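Long-range contact in folylpolyglutamate synthase (FolC) (Helicobacter pylori, PDB 6K8C), which probably adds glutamate to dihydropteroate and, in successive ATP-dependent steps, to tetrahydrofolate derivatives, giving dihydrofolate and folylpolyglutamates: residues 280-293 with 371-385. Residues are numbered along the deposited sequence; the frame is centred on the assembly and turned at random.
Sequences PNILIDVGHNPHSA and ENYLVYGSFLVANAF
Leu283 and Val375 belong to neighbouring parallel strands, 282-285 and 373-376, in the six-stranded sheet of the C-terminal Mur-ligase-type domain. The parallel assignment rests on a segment-axis angle of 17° and on alternating backbone bonds: Leu283 N to Tyr373 O, Val375 N to Leu283 O (2.7 Å) and Asp285 N to Val375 O. Before the strands, Asn281 ND2 donates to Glu371 O, almost in line with the C=O (173°), while its OD1 is hydrogen-bonded to Ser279 OG.

Tyr376 can be followed outward. Its CB lies 4.2 Å from Asp285 O, and with CG anti to the backbone N (chi1 -176°) the ring runs on toward the start of helix 290-303. CG, CD1, CE1 and CZ all lie near Gly287 O, which sits over one ring face, offset toward the rim and closest to CE1 at 3.1 Å; CD1 also passes Asp285 O. Asp285 OD1 lies in plane at the ring edge and receives Gly287 N, forming an Asx turn, whereas OD2 forms a salt bridge with Arg238 NE and is also hydrogen-bonded to Cys275 N. At the tip, OH and Ser292 OG are hydrogen-bonded at 2.7 Å, with OG near the ring plane.

The opposite sheet face, carrying Ile282, Ile284 and Val375, is covered by helix 379-390. Ile284 CG2 meets Ala382 CB at 3.8 Å, and Val375 CG2 stands over the centre of the Phe385 ring, whose edge takes Ile282 CD1. Ser378 OG caps this helix by accepting from Val381 N. Beside that cap, Val286 CG2 makes a CH-pi contact over the Phe379 face, 4.0 Å from the ring centroid.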
ATOM      1  N   PRO A 280     -14.118  17.545  -9.435  1.00 33.98           N
ATOM      2  CA  PRO A 280     -13.801  18.910  -8.984  1.00 34.17           C
ATOM      3  C   PRO A 280     -14.108  19.161  -7.514  1.00 37.22           C
ATOM      4  O   PRO A 280     -13.467  20.025  -6.901  1.00 36.26           O
ATOM      5  CB  PRO A 280     -14.664  19.792  -9.893  1.00 41.44           C
ATOM      6  CG  PRO A 280     -14.825  18.996 -11.131  1.00 35.85           C
ATOM      7  CD  PRO A 280     -14.856  17.554 -10.715  1.00 36.51           C
ATOM      8  N   ASN A 281     -15.056  18.432  -6.924  1.00 37.93           N
ATOM      9  CA  ASN A 281     -15.488  18.694  -5.556  1.00 35.23           C
ATOM     10  C   ASN A 281     -15.279  17.513  -4.614  1.00 38.66           C
ATOM     11  O   ASN A 281     -15.808  17.533  -3.496  1.00 34.89           O
ATOM     12  CB  ASN A 281     -16.964  19.114  -5.535  1.00 32.31           C
ATOM     13  CG  ASN A 281     -17.905  17.967  -5.861  1.00 40.42           C
ATOM     14  OD1 ASN A 281     -17.541  17.040  -6.580  1.00 38.33           O
ATOM     15  ND2 ASN A 281     -19.125  18.026  -5.331  1.00 35.96           N
ATOM     16  N   ILE A 282     -14.534  16.483  -5.016  1.00 27.58           N
ATOM     17  CA  ILE A 282     -14.299  15.329  -4.151  1.00 25.89           C
ATOM     18  C   ILE A 282     -12.807  15.014  -4.141  1.00 34.33           C
ATOM     19  O   ILE A 282     -12.235  14.642  -5.175  1.00 30.63           O
ATOM     20  CB  ILE A 282     -15.114  14.101  -4.575  1.00 34.14           C
ATOM     21  CG1 ILE A 282     -16.613  14.403  -4.513  1.00 30.15           C
ATOM     22  CG2 ILE A 282     -14.811  12.919  -3.661  1.00 27.79           C
ATOM     23  CD1 ILE A 282     -17.461  13.308  -5.121  1.00 37.18           C
ATOM     24  N   LEU A 283     -12.181  15.173  -2.980  1.00 27.95           N
ATOM     25  CA  LEU A 283     -10.823  14.726  -2.723  1.00 25.59           C
ATOM     26  C   LEU A 283     -10.889  13.416  -1.944  1.00 30.18           C
ATOM     27  O   LEU A 283     -11.685  13.284  -1.010  1.00 29.76           O
ATOM     28  CB  LEU A 283     -10.057  15.801  -1.938  1.00 29.99           C
ATOM     29  CG  LEU A 283      -8.577  15.625  -1.589  1.00 36.70           C
ATOM     30  CD1 LEU A 283      -7.706  15.662  -2.842  1.00 33.67           C
ATOM     31  CD2 LEU A 283      -8.162  16.714  -0.613  1.00 36.76           C
ATOM     32  N   ILE A 284     -10.067  12.443  -2.339  1.00 27.77           N
ATOM     33  CA  ILE A 284     -10.103  11.100  -1.767  1.00 28.88           C
ATOM     34  C   ILE A 284      -8.709  10.726  -1.277  1.00 28.24           C
ATOM     35  O   ILE A 284      -7.715  10.958  -1.972  1.00 32.78           O
ATOM     36  CB  ILE A 284     -10.608  10.058  -2.789  1.00 35.87           C
ATOM     37  CG1 ILE A 284     -12.101  10.244  -3.051  1.00 40.39           C
ATOM     38  CG2 ILE A 284     -10.344   8.647  -2.291  1.00 34.09           C
ATOM     39  CD1 ILE A 284     -12.758   9.039  -3.705  1.00 47.76           C
ATOM     40  N   ASP A 285      -8.638  10.132  -0.087  1.00 30.46           N
ATOM     41  CA  ASP A 285      -7.360   9.691   0.456  1.00 26.94           C
ATOM     42  C   ASP A 285      -7.591   8.507   1.380  1.00 26.28           C
ATOM     43  O   ASP A 285      -8.457   8.561   2.258  1.00 27.45           O
ATOM     44  CB  ASP A 285      -6.649  10.827   1.199  1.00 24.80           C
ATOM     45  CG  ASP A 285      -5.209  10.488   1.528  1.00 25.98           C
ATOM     46  OD1 ASP A 285      -4.990   9.702   2.473  1.00 30.29           O
ATOM     47  OD2 ASP A 285      -4.303  11.000   0.836  1.00 29.87           O
ATOM     48  N   VAL A 286      -6.808   7.440   1.178  1.00 25.31           N
ATOM     49  CA  VAL A 286      -6.983   6.208   1.940  1.00 25.93           C
ATOM     50  C   VAL A 286      -6.238   6.217   3.268  1.00 31.83           C
ATOM     51  O   VAL A 286      -6.248   5.202   3.976  1.00 34.27           O
ATOM     52  CB  VAL A 286      -6.523   4.988   1.122  1.00 32.53           C
ATOM     53  CG1 VAL A 286      -7.386   4.835  -0.120  1.00 38.39           C
ATOM     54  CG2 VAL A 286      -5.051   5.133   0.742  1.00 36.45           C
ATOM     55  N   GLY A 287      -5.595   7.321   3.631  1.00 31.64           N
ATOM     56  CA  GLY A 287      -4.781   7.337   4.831  1.00 29.79           C
ATOM     57  C   GLY A 287      -5.584   7.487   6.112  1.00 38.19           C
ATOM     58  O   GLY A 287      -6.795   7.703   6.112  1.00 28.38           O
ATOM     59  N   HIS A 288      -4.877   7.344   7.237  1.00 32.41           N
ATOM     60  CA  HIS A 288      -5.421   7.740   8.540  1.00 32.29           C
ATOM     61  C   HIS A 288      -4.222   7.892   9.478  1.00 35.49           C
ATOM     62  O   HIS A 288      -3.820   6.939  10.148  1.00 39.01           O
ATOM     63  CB  HIS A 288      -6.433   6.762   9.098  1.00 31.49           C
ATOM     64  CG  HIS A 288      -7.204   7.314  10.257  1.00 38.46           C
ATOM     65  ND1 HIS A 288      -6.650   7.472  11.510  1.00 48.13           N
ATOM     66  CD2 HIS A 288      -8.471   7.786  10.344  1.00 41.50           C
ATOM     67  CE1 HIS A 288      -7.550   8.000  12.322  1.00 43.98           C
ATOM     68  NE2 HIS A 288      -8.663   8.200  11.640  1.00 35.59           N
ATOM     69  N   ASN A 289      -3.665   9.098   9.505  1.00 31.37           N
ATOM     70  CA  ASN A 289      -2.431   9.384  10.221  1.00 37.89           C
ATOM     71  C   ASN A 289      -2.384  10.870  10.483  1.00 36.79           C
ATOM     72  O   ASN A 289      -2.845  11.654   9.644  1.00 29.65           O
ATOM     73  CB  ASN A 289      -1.205   8.966   9.398  1.00 39.81           C
ATOM     74  CG  ASN A 289      -0.405   7.879  10.060  1.00 58.86           C
ATOM     75  OD1 ASN A 289      -0.873   7.228  10.995  1.00 66.61           O
ATOM     76  ND2 ASN A 289       0.817   7.671   9.581  1.00 63.13           N
ATOM     77  N   PRO A 290      -1.823  11.298  11.615  1.00 35.15           N
ATOM     78  CA  PRO A 290      -1.579  12.732  11.794  1.00 32.14           C
ATOM     79  C   PRO A 290      -0.770  13.321  10.656  1.00 31.67           C
ATOM     80  O   PRO A 290      -1.025  14.456  10.235  1.00 32.79           O
ATOM     81  CB  PRO A 290      -0.822  12.791  13.131  1.00 37.57           C
ATOM     82  CG  PRO A 290      -1.257  11.566  13.858  1.00 39.69           C
ATOM     83  CD  PRO A 290      -1.416  10.513  12.792  1.00 31.89           C
ATOM     84  N   HIS A 291       0.193  12.565  10.125  1.00 31.00           N
ATOM     85  CA  HIS A 291       1.023  13.094   9.050  1.00 30.85           C
ATOM     86  C   HIS A 291       0.216  13.319   7.778  1.00 26.93           C
ATOM     87  O   HIS A 291       0.331  14.370   7.137  1.00 30.66           O
ATOM     88  CB  HIS A 291       2.200  12.159   8.776  1.00 42.37           C
ATOM     89  CG  HIS A 291       3.201  12.735   7.828  1.00 44.03           C
ATOM     90  ND1 HIS A 291       4.219  13.568   8.239  1.00 54.08           N
ATOM     91  CD2 HIS A 291       3.322  12.627   6.484  1.00 45.70           C
ATOM     92  CE1 HIS A 291       4.935  13.936   7.190  1.00 51.07           C
ATOM     93  NE2 HIS A 291       4.410  13.379   6.113  1.00 46.44           N
ATOM     94  N   SER A 292      -0.595  12.336   7.377  1.00 30.55           N
ATOM     95  CA  SER A 292      -1.395  12.540   6.173  1.00 31.40           C
ATOM     96  C   SER A 292      -2.498  13.559   6.413  1.00 24.89           C
ATOM     97  O   SER A 292      -2.839  14.322   5.506  1.00 26.72           O
ATOM     98  CB  SER A 292      -1.984  11.214   5.674  1.00 29.67           C
ATOM     99  OG  SER A 292      -2.733  10.547   6.673  1.00 34.91           O
ATOM    100  N   ALA A 293      -3.052  13.606   7.626  1.00 26.63           N
ATOM    101  CA  ALA A 293      -4.099  14.583   7.907  1.00 27.37           C
ATOM    102  C   ALA A 293      -3.572  16.005   7.769  1.00 28.88           C
ATOM    103  O   ALA A 293      -4.255  16.879   7.220  1.00 28.21           O
ATOM    104  CB  ALA A 293      -4.678  14.348   9.299  1.00 26.34           C
ATOM    105  N   GLU A 371     -21.172  21.556  -2.823  1.00 44.67           N
ATOM    106  CA  GLU A 371     -20.282  21.428  -1.679  1.00 44.77           C
ATOM    107  C   GLU A 371     -19.017  20.677  -2.079  1.00 37.74           C
ATOM    108  O   GLU A 371     -18.986  19.964  -3.085  1.00 36.39           O
ATOM    109  CB  GLU A 371     -20.974  20.702  -0.516  1.00 47.21           C
ATOM    110  CG  GLU A 371     -22.264  21.364  -0.042  1.00 52.99           C
ATOM    111  CD  GLU A 371     -22.024  22.517   0.917  1.00 50.09           C
ATOM    112  OE1 GLU A 371     -20.848  22.869   1.157  1.00 56.50           O
ATOM    113  OE2 GLU A 371     -23.016  23.072   1.437  1.00 50.40           O
ATOM    114  N   ASN A 372     -17.967  20.852  -1.277  1.00 35.33           N
ATOM    115  CA  ASN A 372     -16.696  20.171  -1.474  1.00 32.42           C
ATOM    116  C   ASN A 372     -16.452  19.185  -0.338  1.00 33.66           C
ATOM    117  O   ASN A 372     -16.891  19.400   0.796  1.00 32.54           O
ATOM    118  CB  ASN A 372     -15.544  21.171  -1.560  1.00 32.29           C
ATOM    119  CG  ASN A 372     -15.730  22.170  -2.684  1.00 40.02           C
ATOM    120  OD1 ASN A 372     -16.029  21.793  -3.817  1.00 37.41           O
ATOM    121  ND2 ASN A 372     -15.552  23.450  -2.379  1.00 35.19           N
ATOM    122  N   TYR A 373     -15.748  18.096  -0.650  1.00 29.79           N
ATOM    123  CA  TYR A 373     -15.637  16.974   0.272  1.00 29.87           C
ATOM    124  C   TYR A 373     -14.232  16.399   0.271  1.00 33.58           C
ATOM    125  O   TYR A 373     -13.580  16.336  -0.775  1.00 29.23           O
ATOM    126  CB  TYR A 373     -16.617  15.853  -0.091  1.00 30.35           C
ATOM    127  CG  TYR A 373     -18.064  16.271  -0.112  1.00 34.53           C
ATOM    128  CD1 TYR A 373     -18.641  16.780  -1.269  1.00 38.72           C
ATOM    129  CD2 TYR A 373     -18.862  16.146   1.021  1.00 31.11           C
ATOM    130  CE1 TYR A 373     -19.970  17.163  -1.299  1.00 39.91           C
ATOM    131  CE2 TYR A 373     -20.201  16.529   1.001  1.00 35.34           C
ATOM    132  CZ  TYR A 373     -20.747  17.035  -0.166  1.00 44.44           C
ATOM    133  OH  TYR A 373     -22.068  17.420  -0.213  1.00 43.37           O
ATOM    134  N   LEU A 374     -13.782  15.968   1.449  1.00 25.75           N
ATOM    135  CA  LEU A 374     -12.656  15.055   1.591  1.00 26.58           C
ATOM    136  C   LEU A 374     -13.185  13.721   2.096  1.00 26.41           C
ATOM    137  O   LEU A 374     -13.872  13.672   3.123  1.00 27.50           O
ATOM    138  CB  LEU A 374     -11.591  15.601   2.556  1.00 24.11           C
ATOM    139  CG  LEU A 374     -10.498  14.604   2.983  1.00 26.48           C
ATOM    140  CD1 LEU A 374      -9.706  14.103   1.783  1.00 27.80           C
ATOM    141  CD2 LEU A 374      -9.556  15.213   4.032  1.00 24.36           C
ATOM    142  N   VAL A 375     -12.888  12.652   1.361  1.00 25.70           N
ATOM    143  CA  VAL A 375     -13.192  11.286   1.770  1.00 26.80           C
ATOM    144  C   VAL A 375     -11.905  10.690   2.324  1.00 25.79           C
ATOM    145  O   VAL A 375     -10.888  10.644   1.625  1.00 26.62           O
ATOM    146  CB  VAL A 375     -13.736  10.458   0.593  1.00 25.89           C
ATOM    147  CG1 VAL A 375     -13.910   8.995   0.994  1.00 31.63           C
ATOM    148  CG2 VAL A 375     -15.049  11.054   0.088  1.00 25.88           C
ATOM    149  N   TYR A 376     -11.936  10.243   3.578  1.00 29.32           N
ATOM    150  CA  TYR A 376     -10.704   9.962   4.299  1.00 27.40           C
ATOM    151  C   TYR A 376     -10.934   8.891   5.355  1.00 25.14           C
ATOM    152  O   TYR A 376     -11.974   8.864   6.018  1.00 28.74           O
ATOM    153  CB  TYR A 376     -10.185  11.245   4.957  1.00 24.36           C
ATOM    154  CG  TYR A 376      -8.862  11.149   5.673  1.00 24.16           C
ATOM    155  CD1 TYR A 376      -7.707  10.765   5.008  1.00 29.10           C
ATOM    156  CD2 TYR A 376      -8.757  11.498   7.013  1.00 32.02           C
ATOM    157  CE1 TYR A 376      -6.484  10.707   5.671  1.00 31.74           C
ATOM    158  CE2 TYR A 376      -7.547  11.439   7.679  1.00 31.88           C
ATOM    159  CZ  TYR A 376      -6.413  11.047   7.005  1.00 28.60           C
ATOM    160  OH  TYR A 376      -5.203  11.000   7.672  1.00 30.97           O
ATOM    161  N   GLY A 377      -9.947   8.013   5.516  1.00 27.93           N
ATOM    162  CA  GLY A 377      -9.950   7.156   6.685  1.00 38.88           C
ATOM    163  C   GLY A 377      -9.290   5.802   6.520  1.00 41.84           C
ATOM    164  O   GLY A 377      -8.669   5.298   7.464  1.00 36.21           O
ATOM    165  N   SER A 378      -9.425   5.205   5.338  1.00 31.44           N
ATOM    166  CA  SER A 378      -8.945   3.852   5.083  1.00 39.67           C
ATOM    167  C   SER A 378      -9.161   3.545   3.611  1.00 35.78           C
ATOM    168  O   SER A 378      -9.852   4.278   2.899  1.00 31.28           O
ATOM    169  CB  SER A 378      -9.674   2.812   5.935  1.00 40.59           C
ATOM    170  OG  SER A 378     -11.086   2.984   5.867  1.00 46.37           O
ATOM    171  N   PHE A 379      -8.543   2.451   3.160  1.00 35.43           N
ATOM    172  CA  PHE A 379      -8.916   1.886   1.869  1.00 42.85           C
ATOM    173  C   PHE A 379     -10.397   1.547   1.858  1.00 37.24           C
ATOM    174  O   PHE A 379     -11.095   1.762   0.860  1.00 41.44           O
ATOM    175  CB  PHE A 379      -8.087   0.631   1.567  1.00 37.16           C
ATOM    176  CG  PHE A 379      -6.754   0.906   0.916  1.00 37.74           C
ATOM    177  CD1 PHE A 379      -5.652   1.235   1.685  1.00 38.45           C
ATOM    178  CD2 PHE A 379      -6.601   0.811  -0.459  1.00 42.66           C
ATOM    179  CE1 PHE A 379      -4.425   1.473   1.104  1.00 43.53           C
ATOM    180  CE2 PHE A 379      -5.366   1.051  -1.053  1.00 41.23           C
ATOM    181  CZ  PHE A 379      -4.277   1.385  -0.264  1.00 43.17           C
ATOM    182  N   LEU A 380     -10.900   1.039   2.983  1.00 35.50           N
ATOM    183  CA  LEU A 380     -12.297   0.629   3.065  1.00 36.94           C
ATOM    184  C   LEU A 380     -13.232   1.820   2.899  1.00 46.70           C
ATOM    185  O   LEU A 380     -14.199   1.763   2.131  1.00 34.58           O
ATOM    186  CB  LEU A 380     -12.556  -0.079   4.396  1.00 40.47           C
ATOM    187  CG  LEU A 380     -14.007  -0.293   4.833  1.00 38.52           C
ATOM    188  CD1 LEU A 380     -14.746  -1.181   3.843  1.00 59.13           C
ATOM    189  CD2 LEU A 380     -14.062  -0.890   6.233  1.00 46.71           C
ATOM    190  N   VAL A 381     -12.952   2.914   3.611  1.00 35.48           N
ATOM    191  CA  VAL A 381     -13.803   4.098   3.519  1.00 34.29           C
ATOM    192  C   VAL A 381     -13.833   4.625   2.090  1.00 35.35           C
ATOM    193  O   VAL A 381     -14.899   4.963   1.560  1.00 37.11           O
ATOM    194  CB  VAL A 381     -13.325   5.177   4.508  1.00 31.37           C
ATOM    195  CG1 VAL A 381     -13.865   6.541   4.111  1.00 32.08           C
ATOM    196  CG2 VAL A 381     -13.755   4.828   5.923  1.00 38.25           C
ATOM    197  N   ALA A 382     -12.670   4.687   1.437  1.00 29.79           N
ATOM    198  CA  ALA A 382     -12.618   5.244   0.090  1.00 34.87           C
ATOM    199  C   ALA A 382     -13.300   4.325  -0.912  1.00 40.34           C
ATOM    200  O   ALA A 382     -14.032   4.791  -1.794  1.00 33.74           O
ATOM    201  CB  ALA A 382     -11.170   5.499  -0.321  1.00 32.67           C
ATOM    202  N   ASN A 383     -13.070   3.016  -0.797  1.00 34.34           N
ATOM    203  CA  ASN A 383     -13.665   2.086  -1.753  1.00 40.57           C
ATOM    204  C   ASN A 383     -15.173   1.976  -1.553  1.00 40.34           C
ATOM    205  O   ASN A 383     -15.927   1.878  -2.529  1.00 41.32           O
ATOM    206  CB  ASN A 383     -12.999   0.716  -1.640  1.00 34.09           C
ATOM    207  CG  ASN A 383     -13.689  -0.334  -2.485  1.00 48.16           C
ATOM    208  OD1 ASN A 383     -14.512  -1.102  -1.987  1.00 55.70           O
ATOM    209  ND2 ASN A 383     -13.368  -0.365  -3.774  1.00 45.15           N
ATOM    210  N   ALA A 384     -15.632   2.008  -0.298  1.00 42.90           N
ATOM    211  CA  ALA A 384     -17.068   1.955  -0.036  1.00 38.98           C
ATOM    212  C   ALA A 384     -17.760   3.237  -0.483  1.00 46.35           C
ATOM    213  O   ALA A 384     -18.886   3.192  -0.995  1.00 42.97           O
ATOM    214  CB  ALA A 384     -17.328   1.689   1.447  1.00 37.36           C
ATOM    215  N   PHE A 385     -17.113   4.390  -0.295  1.00 31.72           N
ATOM    216  CA  PHE A 385     -17.656   5.623  -0.854  1.00 32.02           C
ATOM    217  C   PHE A 385     -17.757   5.534  -2.369  1.00 32.07           C
ATOM    218  O   PHE A 385     -18.756   5.951  -2.965  1.00 34.75           O
ATOM    219  CB  PHE A 385     -16.789   6.826  -0.480  1.00 32.74           C
ATOM    220  CG  PHE A 385     -17.155   8.066  -1.242  1.00 31.37           C
ATOM    221  CD1 PHE A 385     -18.215   8.854  -0.827  1.00 29.13           C
ATOM    222  CD2 PHE A 385     -16.477   8.417  -2.400  1.00 30.17           C
ATOM    223  CE1 PHE A 385     -18.573   9.986  -1.531  1.00 33.29           C
ATOM    224  CE2 PHE A 385     -16.834   9.545  -3.109  1.00 33.17           C
ATOM    225  CZ  PHE A 385     -17.881  10.332  -2.676  1.00 38.08           C
TER